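Local coordinates for major capsid protein (Human herpesvirus 1, PDB 1NO7) that forms, as the major capsid protein VP5, the principal building block of the herpes simplex virus capsid, the fragment here being its upper domain, at residues Met51-Trp59 with Pro538-Ala546; His154-Val164 with Ala238-Ala249. All coordinates share one frame; numbering follows the deposited sequence.

Contact 1: Met51-Trp59 with Pro538-Ala546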
loop_
_atom_site.group_PDB
_atom_site.type_symbol
_atom_site.label_atom_id
_atom_site.label_comp_id
_atom_site.label_asym_id
_atom_site.label_seq_id
_atom_site.Cartn_x
_atom_site.Cartn_y
_atom_site.Cartn_z
ATOM N N MET A 51 -4.035 7.805 -15.489
ATOM C CA MET A 51 -2.989 6.828 -15.761
ATOM C C MET A 51 -3.523 5.454 -16.170
ATOM O O MET A 51 -3.439 5.055 -17.330
ATOM C CB MET A 51 -2.139 6.699 -14.508
ATOM C CG MET A 51 -0.833 5.999 -14.686
ATOM S SD MET A 51 0.172 6.469 -13.277
ATOM C CE MET A 51 0.600 8.217 -13.750
ATOM N N GLN A 52 -4.066 4.738 -15.198
ATOM C CA GLN A 52 -4.634 3.409 -15.413
ATOM C C GLN A 52 -5.492 3.255 -16.677
ATOM O O GLN A 52 -5.576 2.156 -17.244
ATOM C CB GLN A 52 -5.475 3.011 -14.200
ATOM C CG GLN A 52 -5.098 1.687 -13.551
ATOM C CD GLN A 52 -5.482 0.473 -14.372
ATOM O OE1 GLN A 52 -6.470 0.489 -15.126
ATOM N NE2 GLN A 52 -4.713 -0.599 -14.214
ATOM N N GLN A 53 -6.156 4.328 -17.107
ATOM C CA GLN A 53 -7.002 4.253 -18.304
ATOM C C GLN A 53 -6.170 4.427 -19.562
ATOM O O GLN A 53 -6.314 3.674 -20.527
ATOM C CB GLN A 53 -8.109 5.311 -18.265
ATOM C CG GLN A 53 -9.470 4.719 -17.964
ATOM C CD GLN A 53 -9.685 3.403 -18.694
ATOM O OE1 GLN A 53 -9.551 3.327 -19.915
ATOM N NE2 GLN A 53 -10.015 2.357 -17.946
ATOM N N LEU A 54 -5.307 5.434 -19.542
ATOM C CA LEU A 54 -4.419 5.707 -20.654
ATOM C C LEU A 54 -3.727 4.390 -21.013
ATOM O O LEU A 54 -3.367 4.159 -22.175
ATOM C CB LEU A 54 -3.397 6.751 -20.214
ATOM C CG LEU A 54 -2.302 7.170 -21.183
ATOM C CD1 LEU A 54 -2.940 7.694 -22.462
ATOM C CD2 LEU A 54 -1.414 8.212 -20.505
ATOM N N PHE A 55 -3.570 3.541 -19.994
ATOM C CA PHE A 55 -2.937 2.219 -20.093
ATOM C C PHE A 55 -3.791 1.224 -20.892
ATOM O O PHE A 55 -3.417 0.837 -22.002
ATOM C CB PHE A 55 -2.664 1.707 -18.662
ATOM C CG PHE A 55 -2.183 0.270 -18.566
ATOM C CD1 PHE A 55 -1.581 -0.376 -19.637
ATOM C CD2 PHE A 55 -2.292 -0.417 -17.355
ATOM C CE1 PHE A 55 -1.094 -1.683 -19.500
ATOM C CE2 PHE A 55 -1.809 -1.716 -17.209
ATOM C CZ PHE A 55 -1.211 -2.349 -18.281
ATOM N N LEU A 56 -4.937 0.824 -20.347
ATOM C CA LEU A 56 -5.807 -0.134 -21.034
ATOM C C LEU A 56 -6.301 0.318 -22.411
ATOM O O LEU A 56 -7.103 -0.376 -23.044
ATOM C CB LEU A 56 -7.030 -0.467 -20.172
ATOM C CG LEU A 56 -6.758 -0.803 -18.709
ATOM C CD1 LEU A 56 -8.027 -1.342 -18.066
ATOM C CD2 LEU A 56 -5.629 -1.827 -18.631
ATOM N N ASN A 57 -5.846 1.474 -22.881
ATOM C CA ASN A 57 -6.297 1.942 -24.181
ATOM C C ASN A 57 -5.187 1.916 -25.208
ATOM O O ASN A 57 -5.404 2.247 -26.371
ATOM C CB ASN A 57 -6.887 3.350 -24.071
ATOM C CG ASN A 57 -8.151 3.387 -23.223
ATOM O OD1 ASN A 57 -9.033 2.533 -23.361
ATOM N ND2 ASN A 57 -8.247 4.379 -22.348
ATOM N N ALA A 58 -4.001 1.510 -24.780
ATOM C CA ALA A 58 -2.858 1.440 -25.677
ATOM C C ALA A 58 -2.296 0.023 -25.682
ATOM O O ALA A 58 -1.605 -0.388 -26.618
ATOM C CB ALA A 58 -1.790 2.436 -25.232
ATOM N N TRP A 59 -2.604 -0.721 -24.626
ATOM C CA TRP A 59 -2.134 -2.088 -24.488
ATOM C C TRP A 59 -3.300 -3.053 -24.521
ATOM O O TRP A 59 -3.168 -4.203 -24.119
ATOM C CB TRP A 59 -1.382 -2.264 -23.168
ATOM C CG TRP A 59 -0.147 -1.416 -23.051
ATOM C CD1 TRP A 59 -0.083 -0.051 -23.016
ATOM C CD2 TRP A 59 1.201 -1.880 -22.938
ATOM N NE1 TRP A 59 1.224 0.367 -22.881
ATOM C CE2 TRP A 59 2.032 -0.736 -22.832
ATOM C CE3 TRP A 59 1.791 -3.154 -22.917
ATOM C CZ2 TRP A 59 3.421 -0.825 -22.707
ATOM C CZ3 TRP A 59 3.176 -3.246 -22.791
ATOM C CH2 TRP A 59 3.976 -2.084 -22.688
ATOM N N PRO A 538 -2.295 -9.778 -13.466
ATOM C CA PRO A 538 -2.102 -8.475 -12.815
ATOM C C PRO A 538 -1.913 -7.335 -13.834
ATOM O O PRO A 538 -1.032 -7.403 -14.694
ATOM C CB PRO A 538 -0.864 -8.699 -11.942
ATOM C CG PRO A 538 -0.219 -9.940 -12.532
ATOM C CD PRO A 538 -1.402 -10.785 -12.880
ATOM N N LEU A 539 -2.738 -6.288 -13.722
ATOM C CA LEU A 539 -2.688 -5.143 -14.641
ATOM C C LEU A 539 -1.909 -3.910 -14.184
ATOM O O LEU A 539 -2.312 -2.785 -14.486
ATOM C CB LEU A 539 -4.111 -4.692 -15.011
ATOM C CG LEU A 539 -4.963 -5.590 -15.914
ATOM C CD1 LEU A 539 -4.127 -5.948 -17.126
ATOM C CD2 LEU A 539 -5.437 -6.853 -15.168
ATOM N N VAL A 540 -0.799 -4.101 -13.478
ATOM C CA VAL A 540 -0.010 -2.951 -13.030
ATOM C C VAL A 540 0.528 -2.114 -14.204
ATOM O O VAL A 540 1.370 -2.586 -14.978
ATOM C CB VAL A 540 1.184 -3.396 -12.163
ATOM C CG1 VAL A 540 2.093 -2.203 -11.858
ATOM C CG2 VAL A 540 0.674 -4.021 -10.868
ATOM N N PRO A 541 0.059 -0.855 -14.335
ATOM C CA PRO A 541 0.450 0.090 -15.389
ATOM C C PRO A 541 1.948 0.129 -15.665
ATOM O O PRO A 541 2.758 0.352 -14.754
ATOM C CB PRO A 541 -0.053 1.424 -14.852
ATOM C CG PRO A 541 -1.293 1.036 -14.150
ATOM C CD PRO A 541 -0.850 -0.195 -13.378
ATOM N N PRO A 542 2.338 -0.076 -16.933
ATOM C CA PRO A 542 3.764 -0.047 -17.264
ATOM C C PRO A 542 4.414 1.235 -16.771
ATOM O O PRO A 542 5.631 1.294 -16.633
ATOM C CB PRO A 542 3.777 -0.166 -18.788
ATOM C CG PRO A 542 2.449 0.387 -19.193
ATOM C CD PRO A 542 1.521 -0.197 -18.149
ATOM N N ALA A 543 3.608 2.257 -16.499
ATOM C CA ALA A 543 4.141 3.526 -15.999
ATOM C C ALA A 543 4.601 3.362 -14.542
ATOM O O ALA A 543 5.450 4.121 -14.053
ATOM C CB ALA A 543 3.075 4.624 -16.100
ATOM N N LEU A 544 4.045 2.356 -13.866
ATOM C CA LEU A 544 4.356 2.080 -12.463
ATOM C C LEU A 544 5.307 0.909 -12.265
ATOM O O LEU A 544 5.545 0.488 -11.130
ATOM C CB LEU A 544 3.060 1.807 -11.684
ATOM C CG LEU A 544 2.138 2.982 -11.329
ATOM C CD1 LEU A 544 0.695 2.505 -11.169
ATOM C CD2 LEU A 544 2.648 3.635 -10.052
ATOM N N GLY A 545 5.840 0.381 -13.366
ATOM C CA GLY A 545 6.765 -0.740 -13.276
ATOM C C GLY A 545 6.334 -1.977 -14.046
ATOM O O GLY A 545 5.178 -2.097 -14.463
ATOM N N ALA A 546 7.279 -2.897 -14.236
ATOM C CA ALA A 546 7.031 -4.152 -14.956
ATOM C C ALA A 546 7.535 -5.339 -14.133
ATOM O O ALA A 546 8.541 -5.232 -13.416
ATOM C CB ALA A 546 7.723 -4.126 -16.312
#
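Gln52 and Pro541 bring the two backbones closest, their CA atoms 6.1 Å apart, where helix 48-56 passes an irregular loop that runs from helix 531-534 toward helix 554-562. Among the residues of 51-59, Phe55 has the largest area buried by this loop, 76 Å². With CG anti to its backbone N (chi1 172°), the ring projects from the helix into the bend made by Leu539, Pro541 and Pro542. Pro542 CD sits over the centre of one ring face, 3.3 Å from the centroid of Phe55 and 14° off the normal, a CH-pi contact; Leu56 CD2 lies against the opposite face, nearer the rim. Pro541 crosses the ring at about a right angle, its CG 3.7 Å from Phe55 CD2, while the carbonyl O of Leu539 lies at the ring edge beside CE2. Pro542 is also met by Trp59: the indole and the pyrrolidine slide past each other in opposite directions, with Pro542 CG 3.8 Å from Trp59 CE2 and offset toward the indole rim. Arg62 adds a cation-pi contact to this indole. On the other flank Gln52, bent at chi2, carries its amide NE2 to 3.8 Å from Pro541 CG. Met51 reaches along the loop with CG 4.4 Å from Ala543 CB and SD near Leu544 CG. Tyr37 hydrogen-bonds through its OH to the carbonyl oxygens of Pro538 and Val540, fastening the loop from outside. Gln52 NE2 and Leu539 O are 3.3 Å apart but poorly angled for a bond. In this largely buried apolar interface two consecutive rigid proline rings, one meeting Phe55 and the other both Phe55 and Trp59, probably fit the loop to these aromatics more by shape than by polar bonds.

Contact 2: His154-Val164 with Ala238-Ala249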
loop_
_atom_site.group_PDB
_atom_site.type_symbol
_atom_site.label_atom_id
_atom_site.label_comp_id
_atom_site.label_asym_id
_atom_site.label_seq_id
_atom_site.Cartn_x
_atom_site.Cartn_y
_atom_site.Cartn_z
ATOM N N HIS A 154 6.938 -14.449 17.828
ATOM C CA HIS A 154 5.585 -13.894 17.922
ATOM C C HIS A 154 4.519 -14.667 17.130
ATOM O O HIS A 154 4.817 -15.306 16.108
ATOM C CB HIS A 154 5.591 -12.436 17.460
ATOM C CG HIS A 154 4.265 -11.759 17.609
ATOM N ND1 HIS A 154 3.822 -11.244 18.808
ATOM C CD2 HIS A 154 3.260 -11.568 16.724
ATOM C CE1 HIS A 154 2.601 -10.764 18.655
ATOM N NE2 HIS A 154 2.237 -10.949 17.399
ATOM N N ALA A 155 3.270 -14.591 17.599
ATOM C CA ALA A 155 2.192 -15.304 16.917
ATOM C C ALA A 155 0.791 -14.761 17.188
ATOM O O ALA A 155 0.157 -15.121 18.190
ATOM C CB ALA A 155 2.248 -16.800 17.273
ATOM N N MET A 156 0.311 -13.921 16.270
ATOM C CA MET A 156 -1.022 -13.318 16.358
ATOM C C MET A 156 -2.037 -14.372 16.845
ATOM O O MET A 156 -2.161 -15.450 16.257
ATOM C CB MET A 156 -1.415 -12.743 14.973
ATOM C CG MET A 156 -0.513 -11.583 14.510
ATOM S SD MET A 156 -1.037 -10.843 12.929
ATOM C CE MET A 156 0.174 -11.568 11.772
ATOM N N ALA A 157 -2.738 -14.065 17.935
ATOM C CA ALA A 157 -3.712 -15.000 18.499
ATOM C C ALA A 157 -4.919 -15.229 17.573
ATOM O O ALA A 157 -5.237 -14.391 16.724
ATOM C CB ALA A 157 -4.175 -14.499 19.858
ATOM N N PRO A 158 -5.614 -16.369 17.736
ATOM C CA PRO A 158 -6.785 -16.699 16.909
ATOM C C PRO A 158 -7.627 -15.456 16.681
ATOM O O PRO A 158 -7.913 -15.079 15.538
ATOM C CB PRO A 158 -7.535 -17.721 17.754
ATOM C CG PRO A 158 -6.473 -18.381 18.520
ATOM C CD PRO A 158 -5.520 -17.273 18.895
ATOM N N ALA A 159 -8.011 -14.827 17.791
ATOM C CA ALA A 159 -8.820 -13.621 17.763
ATOM C C ALA A 159 -8.286 -12.633 16.729
ATOM O O ALA A 159 -8.850 -12.493 15.636
ATOM C CB ALA A 159 -8.830 -12.979 19.138
ATOM N N THR A 160 -7.189 -11.964 17.070
ATOM C CA THR A 160 -6.597 -10.976 16.177
ATOM C C THR A 160 -6.611 -11.353 14.713
ATOM O O THR A 160 -6.728 -10.480 13.858
ATOM C CB THR A 160 -5.156 -10.666 16.550
ATOM O OG1 THR A 160 -4.529 -11.859 17.032
ATOM C CG2 THR A 160 -5.104 -9.591 17.606
ATOM N N ILE A 161 -6.489 -12.638 14.402
ATOM C CA ILE A 161 -6.494 -13.024 12.996
ATOM C C ILE A 161 -7.901 -12.904 12.427
ATOM O O ILE A 161 -8.137 -12.154 11.468
ATOM C CB ILE A 161 -6.011 -14.458 12.792
ATOM C CG1 ILE A 161 -4.615 -14.625 13.382
ATOM C CG2 ILE A 161 -5.965 -14.774 11.309
ATOM C CD1 ILE A 161 -4.149 -16.067 13.403
ATOM N N ALA A 162 -8.833 -13.645 13.024
ATOM C CA ALA A 162 -10.220 -13.620 12.572
ATOM C C ALA A 162 -10.697 -12.167 12.498
ATOM O O ALA A 162 -11.410 -11.790 11.562
ATOM C CB ALA A 162 -11.102 -14.419 13.522
ATOM N N ALA A 163 -10.289 -11.356 13.474
ATOM C CA ALA A 163 -10.658 -9.946 13.503
ATOM C C ALA A 163 -10.154 -9.236 12.244
ATOM O O ALA A 163 -10.943 -8.748 11.432
ATOM C CB ALA A 163 -10.072 -9.281 14.736
ATOM N N VAL A 164 -8.838 -9.189 12.076
ATOM C CA VAL A 164 -8.255 -8.524 10.915
ATOM C C VAL A 164 -8.608 -9.146 9.571
ATOM O O VAL A 164 -8.846 -8.433 8.581
ATOM C CB VAL A 164 -6.743 -8.489 10.996
ATOM C CG1 VAL A 164 -6.201 -7.720 9.808
ATOM C CG2 VAL A 164 -6.318 -7.830 12.286
ATOM N N ALA A 238 -6.743 -5.113 22.052
ATOM C CA ALA A 238 -5.860 -6.278 21.954
ATOM C C ALA A 238 -5.398 -6.404 20.505
ATOM O O ALA A 238 -4.212 -6.236 20.194
ATOM C CB ALA A 238 -6.612 -7.546 22.375
ATOM N N VAL A 239 -6.358 -6.685 19.627
ATOM C CA VAL A 239 -6.087 -6.823 18.207
ATOM C C VAL A 239 -5.083 -5.798 17.703
ATOM O O VAL A 239 -3.957 -6.142 17.339
ATOM C CB VAL A 239 -7.374 -6.685 17.388
ATOM C CG1 VAL A 239 -7.039 -6.539 15.915
ATOM C CG2 VAL A 239 -8.270 -7.912 17.621
ATOM N N TYR A 240 -5.486 -4.537 17.662
ATOM C CA TYR A 240 -4.584 -3.488 17.182
ATOM C C TYR A 240 -3.143 -3.582 17.708
ATOM O O TYR A 240 -2.185 -3.307 16.966
ATOM C CB TYR A 240 -5.157 -2.112 17.520
ATOM C CG TYR A 240 -6.263 -1.732 16.592
ATOM C CD1 TYR A 240 -7.593 -2.108 16.845
ATOM C CD2 TYR A 240 -5.971 -1.062 15.414
ATOM C CE1 TYR A 240 -8.600 -1.821 15.926
ATOM C CE2 TYR A 240 -6.951 -0.775 14.502
ATOM C CZ TYR A 240 -8.262 -1.153 14.747
ATOM O OH TYR A 240 -9.190 -0.878 13.765
ATOM N N ARG A 241 -2.994 -3.949 18.982
ATOM C CA ARG A 241 -1.674 -4.078 19.595
ATOM C C ARG A 241 -0.991 -5.279 18.949
ATOM O O ARG A 241 0.066 -5.149 18.323
ATOM C CB ARG A 241 -1.797 -4.327 21.101
ATOM C CG ARG A 241 -2.509 -3.241 21.897
ATOM C CD ARG A 241 -2.978 -3.811 23.240
ATOM N NE ARG A 241 -3.564 -2.806 24.122
ATOM C CZ ARG A 241 -2.883 -1.801 24.661
ATOM N NH1 ARG A 241 -1.589 -1.665 24.409
ATOM N NH2 ARG A 241 -3.490 -0.935 25.460
ATOM N N ASP A 242 -1.626 -6.444 19.103
ATOM C CA ASP A 242 -1.117 -7.693 18.554
ATOM C C ASP A 242 -0.575 -7.460 17.147
ATOM O O ASP A 242 0.528 -7.897 16.815
ATOM C CB ASP A 242 -2.228 -8.745 18.511
ATOM C CG ASP A 242 -1.693 -10.153 18.664
ATOM O OD1 ASP A 242 -2.474 -11.120 18.514
ATOM O OD2 ASP A 242 -0.483 -10.291 18.950
ATOM N N LEU A 243 -1.348 -6.758 16.323
ATOM C CA LEU A 243 -0.924 -6.480 14.958
ATOM C C LEU A 243 0.486 -5.907 14.969
ATOM O O LEU A 243 1.414 -6.508 14.443
ATOM C CB LEU A 243 -1.860 -5.476 14.305
ATOM C CG LEU A 243 -2.260 -5.809 12.870
ATOM C CD1 LEU A 243 -3.437 -6.773 12.937
ATOM C CD2 LEU A 243 -2.672 -4.546 12.095
ATOM N N VAL A 244 0.657 -4.744 15.581
ATOM C CA VAL A 244 1.976 -4.127 15.622
ATOM C C VAL A 244 3.007 -5.024 16.310
ATOM O O VAL A 244 4.176 -5.044 15.925
ATOM C CB VAL A 244 1.948 -2.794 16.367
ATOM C CG1 VAL A 244 3.305 -2.091 16.174
ATOM C CG2 VAL A 244 0.790 -1.942 15.867
ATOM N N ALA A 245 2.569 -5.756 17.331
ATOM C CA ALA A 245 3.455 -6.650 18.075
ATOM C C ALA A 245 4.114 -7.669 17.132
ATOM O O ALA A 245 5.239 -8.139 17.376
ATOM C CB ALA A 245 2.660 -7.375 19.168
ATOM N N HIS A 246 3.399 -8.006 16.058
ATOM C CA HIS A 246 3.870 -8.960 15.058
ATOM C C HIS A 246 4.848 -8.207 14.176
ATOM O O HIS A 246 6.030 -8.537 14.136
ATOM C CB HIS A 246 2.693 -9.457 14.215
ATOM C CG HIS A 246 2.992 -10.674 13.401
ATOM N ND1 HIS A 246 2.961 -11.948 13.931
ATOM C CD2 HIS A 246 3.300 -10.817 12.090
ATOM C CE1 HIS A 246 3.234 -12.824 12.979
ATOM N NE2 HIS A 246 3.443 -12.164 11.853
ATOM N N VAL A 247 4.353 -7.188 13.475
ATOM C CA VAL A 247 5.215 -6.396 12.609
ATOM C C VAL A 247 6.486 -6.024 13.359
ATOM O O VAL A 247 7.504 -5.695 12.743
ATOM C CB VAL A 247 4.516 -5.106 12.119
ATOM C CG1 VAL A 247 5.555 -4.120 11.534
ATOM C CG2 VAL A 247 3.460 -5.469 11.048
ATOM N N GLU A 248 6.444 -6.082 14.687
ATOM C CA GLU A 248 7.637 -5.765 15.453
ATOM C C GLU A 248 8.596 -6.943 15.391
ATOM O O GLU A 248 9.802 -6.746 15.283
ATOM C CB GLU A 248 7.287 -5.441 16.908
ATOM C CG GLU A 248 6.656 -4.071 17.092
ATOM C CD GLU A 248 6.473 -3.704 18.551
ATOM O OE1 GLU A 248 7.487 -3.562 19.267
ATOM O OE2 GLU A 248 5.311 -3.558 18.984
ATOM N N ALA A 249 8.062 -8.163 15.444
ATOM C CA ALA A 249 8.898 -9.366 15.392
ATOM C C ALA A 249 9.459 -9.566 13.999
ATOM O O ALA A 249 10.645 -9.847 13.842
ATOM C CB ALA A 249 8.106 -10.603 15.809
#
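Asp242 OD1 is approached by two groups of the facing segment. Ala157 N donates to the syn lone pair of Asp242 OD1, at 3.0 Å and an N-H...O angle of 157°. Thr160 OG1 lies 2.6 Å from the same Asp242 OD1; the threonine proton could instead serve Ala157 O, so its direction is unsettled. OD1 thus sits at the start of helix 158-169, whose N-cap residue is Ala157, and the nearby helix end would probably stabilise the negative charge. The other oxygen, OD2, lies at the edge of the His154 ring. That ring is laid against helix 234-256 by a CG anti to the backbone N (chi1 -176°): Ala245 O stands over the centre of one face, and His154 CB touches Ala249 CB at 3.5 Å. The His154 and His246 imidazoles lie rim to rim, neither over the other's face, but too close in the model for the detail to be trusted. Met156 crosses His246 at about a right angle, its SD over one face, 4.3 Å from the His246 ring centroid. Further along, Val239 receives Ala163 CB at 3.7 Å from its CG2 and Val164 CG2 against its CG1. Tyr572, on helix 567-577, bonds to His154 O and meets the His246 ring. The short helical segments cross at -98°, their axes 9.1 Å apart, a nearly perpendicular helix-helix packing within the VP5 upper domain.

The two contacts lie on opposite sides of the chain's centre, their own centres about 35 Å apart and their nearest atoms about 22 Å apart, so neither touches the other. Along the sequence contact 2 is nested inside contact 1: helix 48-56 comes first, then helices 158-169 and 234-256, and lastly the loop 538-546. Contact 1 therefore closes a very long excursion of the chain, with 478 residues between its segments, whereas contact 2 joins segments separated by 73 residues, 46 of them helical. They share no helix or strand. The upper domain thus joins a helix near the start of the modelled chain to a loop in its last sixty residues, while packing two helices crosswise elsewhere.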